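Side-chain contact in kinesin-like protein (Caenorhabditis elegans, PDB 5X3E), which is a kinesin-6 motor protein that probably couples ATP hydrolysis to force production on microtubules: residues A[350-353]-A[354-358]. Sequence-based numbering, arbitrary orientation.
Sequences LAEA and NSINQ
Ala351 O accepts the backbone N-H of Ser355, with N to O 2.9 Å and an N-H...O angle of 160°, the i to i+4 bond of an α-helix. Ser355 OG is hydrogen-bonded to Asn226 OD1, and it also lies 3.0 Å from Ala351 O. A chi1 of -63° sets OG beside its own backbone N and turns it back toward the preceding turn. The same i to i+4 pattern runs on before and after this bond, from Asn354 N to Leu350 O on the earlier side, then from Ile356 N to Glu352 O and from Asn357 N to Ala353 O, the last at 3.0 Å. The Asn354 side chain also folds back over Leu350 O, but the modelled ND2 approach is implausibly short and its bond is doubtful.

These turns open helix 350-375, which follows the unmodelled end of the loop after strand 325-333; by kinesin topology this is the switch II helix. Glu352 extends from it with both chi1 and chi2 near 180°, delivering its carboxylate to Arg294 through a salt bridge at OE1 and to Tyr225 through a hydrogen bond at OE2. Arg294 falls in an SSRSH sequence matching kinesin switch I, so the pair is consistent with a link between the two switch regions.

Ile356, a buried side chain, reaches back along the helix. Its CG1-CD1 branch packs against the backbone oxygen of the preceding turn, CD1 lying 3.7 Å from Glu352 O, while the same CD1 only loosely approaches Glu352 CG at 4.4 Å. Ile356 also touches Ala335 and Arg339 of the preceding loop, whereas Leu350 and Asn354 occupy an exposed flank.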
ATOM      1  N   LEU A 350      17.232 -20.096   3.560  1.00127.85           N
ATOM      2  CA  LEU A 350      18.016 -19.721   2.386  1.00126.53           C
ATOM      3  C   LEU A 350      17.126 -19.345   1.206  1.00121.13           C
ATOM      4  O   LEU A 350      17.339 -18.308   0.567  1.00117.90           O
ATOM      5  CB  LEU A 350      18.969 -20.859   2.003  1.00130.87           C
ATOM      6  CG  LEU A 350      20.120 -21.168   2.968  1.00143.46           C
ATOM      7  CD1 LEU A 350      19.679 -22.077   4.115  1.00145.66           C
ATOM      8  CD2 LEU A 350      21.306 -21.772   2.226  1.00156.97           C
ATOM      9  N   ALA A 351      16.130 -20.180   0.892  1.00121.79           N
ATOM     10  CA  ALA A 351      15.199 -19.843  -0.181  1.00112.52           C
ATOM     11  C   ALA A 351      14.424 -18.574   0.137  1.00111.32           C
ATOM     12  O   ALA A 351      14.061 -17.819  -0.774  1.00108.21           O
ATOM     13  CB  ALA A 351      14.238 -21.004  -0.433  1.00107.27           C
ATOM     14  N   GLU A 352      14.169 -18.323   1.424  1.00111.97           N
ATOM     15  CA  GLU A 352      13.456 -17.119   1.839  1.00101.29           C
ATOM     16  C   GLU A 352      14.236 -15.865   1.464  1.00 94.93           C
ATOM     17  O   GLU A 352      13.679 -14.916   0.899  1.00 86.18           O
ATOM     18  CB  GLU A 352      13.187 -17.175   3.345  1.00101.82           C
ATOM     19  CG  GLU A 352      12.525 -15.939   3.930  1.00 95.36           C
ATOM     20  CD  GLU A 352      12.340 -16.038   5.436  1.00108.02           C
ATOM     21  OE1 GLU A 352      12.637 -15.052   6.145  1.00117.12           O
ATOM     22  OE2 GLU A 352      11.923 -17.115   5.914  1.00106.36           O
ATOM     23  N   ALA A 353      15.538 -15.844   1.770  1.00101.35           N
ATOM     24  CA  ALA A 353      16.354 -14.684   1.422  1.00 95.20           C
ATOM     25  C   ALA A 353      16.550 -14.547  -0.086  1.00 95.88           C
ATOM     26  O   ALA A 353      16.596 -13.421  -0.597  1.00 86.43           O
ATOM     27  CB  ALA A 353      17.707 -14.766   2.128  1.00 90.95           C
ATOM     28  N   ASN A 354      16.630 -15.664  -0.819  1.00 95.62           N
ATOM     29  CA  ASN A 354      16.779 -15.569  -2.269  1.00 92.41           C
ATOM     30  C   ASN A 354      15.508 -15.051  -2.932  1.00 87.11           C
ATOM     31  O   ASN A 354      15.580 -14.301  -3.910  1.00 88.75           O
ATOM     32  CB  ASN A 354      17.202 -16.914  -2.859  1.00 99.75           C
ATOM     33  CG  ASN A 354      18.591 -17.335  -2.407  1.00128.91           C
ATOM     34  OD1 ASN A 354      19.598 -16.795  -2.873  1.00138.11           O
ATOM     35  ND2 ASN A 354      18.652 -18.305  -1.503  1.00136.42           N
ATOM     36  N   SER A 355      14.338 -15.455  -2.434  1.00 83.45           N
ATOM     37  CA  SER A 355      13.098 -14.908  -2.967  1.00 76.63           C
ATOM     38  C   SER A 355      13.009 -13.407  -2.715  1.00 72.10           C
ATOM     39  O   SER A 355      12.591 -12.645  -3.596  1.00 75.07           O
ATOM     40  CB  SER A 355      11.894 -15.634  -2.367  1.00 72.54           C
ATOM     41  OG  SER A 355      11.905 -17.001  -2.732  1.00 90.28           O
ATOM     42  N   ILE A 356      13.394 -12.965  -1.514  1.00 67.98           N
ATOM     43  CA  ILE A 356      13.322 -11.543  -1.179  1.00 76.90           C
ATOM     44  C   ILE A 356      14.242 -10.732  -2.084  1.00 80.89           C
ATOM     45  O   ILE A 356      13.837  -9.709  -2.648  1.00 73.50           O
ATOM     46  CB  ILE A 356      13.651 -11.317   0.307  1.00 73.27           C
ATOM     47  CG1 ILE A 356      12.583 -11.947   1.203  1.00 68.89           C
ATOM     48  CG2 ILE A 356      13.785  -9.833   0.594  1.00 65.11           C
ATOM     49  CD1 ILE A 356      12.866 -11.783   2.678  1.00 72.31           C
ATOM     50  N   ASN A 357      15.493 -11.176  -2.252  1.00 93.57           N
ATOM     51  CA  ASN A 357      16.399 -10.421  -3.115  1.00 93.96           C
ATOM     52  C   ASN A 357      16.038 -10.545  -4.585  1.00 95.57           C
ATOM     53  O   ASN A 357      16.270  -9.604  -5.350  1.00 97.19           O
ATOM     54  CB  ASN A 357      17.859 -10.839  -2.934  1.00 88.13           C
ATOM     55  CG  ASN A 357      18.550 -10.099  -1.809  1.00105.09           C
ATOM     56  OD1 ASN A 357      17.914  -9.646  -0.859  1.00 98.90           O
ATOM     57  ND2 ASN A 357      19.867  -9.937  -1.935  1.00121.83           N
ATOM     58  N   GLN A 358      15.486 -11.682  -5.006  1.00 89.51           N
ATOM     59  CA  GLN A 358      15.021 -11.778  -6.383  1.00 87.90           C
ATOM     60  C   GLN A 358      13.882 -10.799  -6.633  1.00 80.90           C
ATOM     61  O   GLN A 358      13.853 -10.111  -7.661  1.00 88.62           O
ATOM     62  CB  GLN A 358      14.576 -13.205  -6.698  1.00 93.91           C
ATOM     63  CG  GLN A 358      14.086 -13.390  -8.124  1.00 94.65           C
ATOM     64  CD  GLN A 358      15.227 -13.359  -9.126  1.00110.03           C
ATOM     65  OE1 GLN A 358      16.339 -13.809  -8.835  1.00107.87           O
ATOM     66  NE2 GLN A 358      14.960 -12.820 -10.309  1.00108.70           N
TER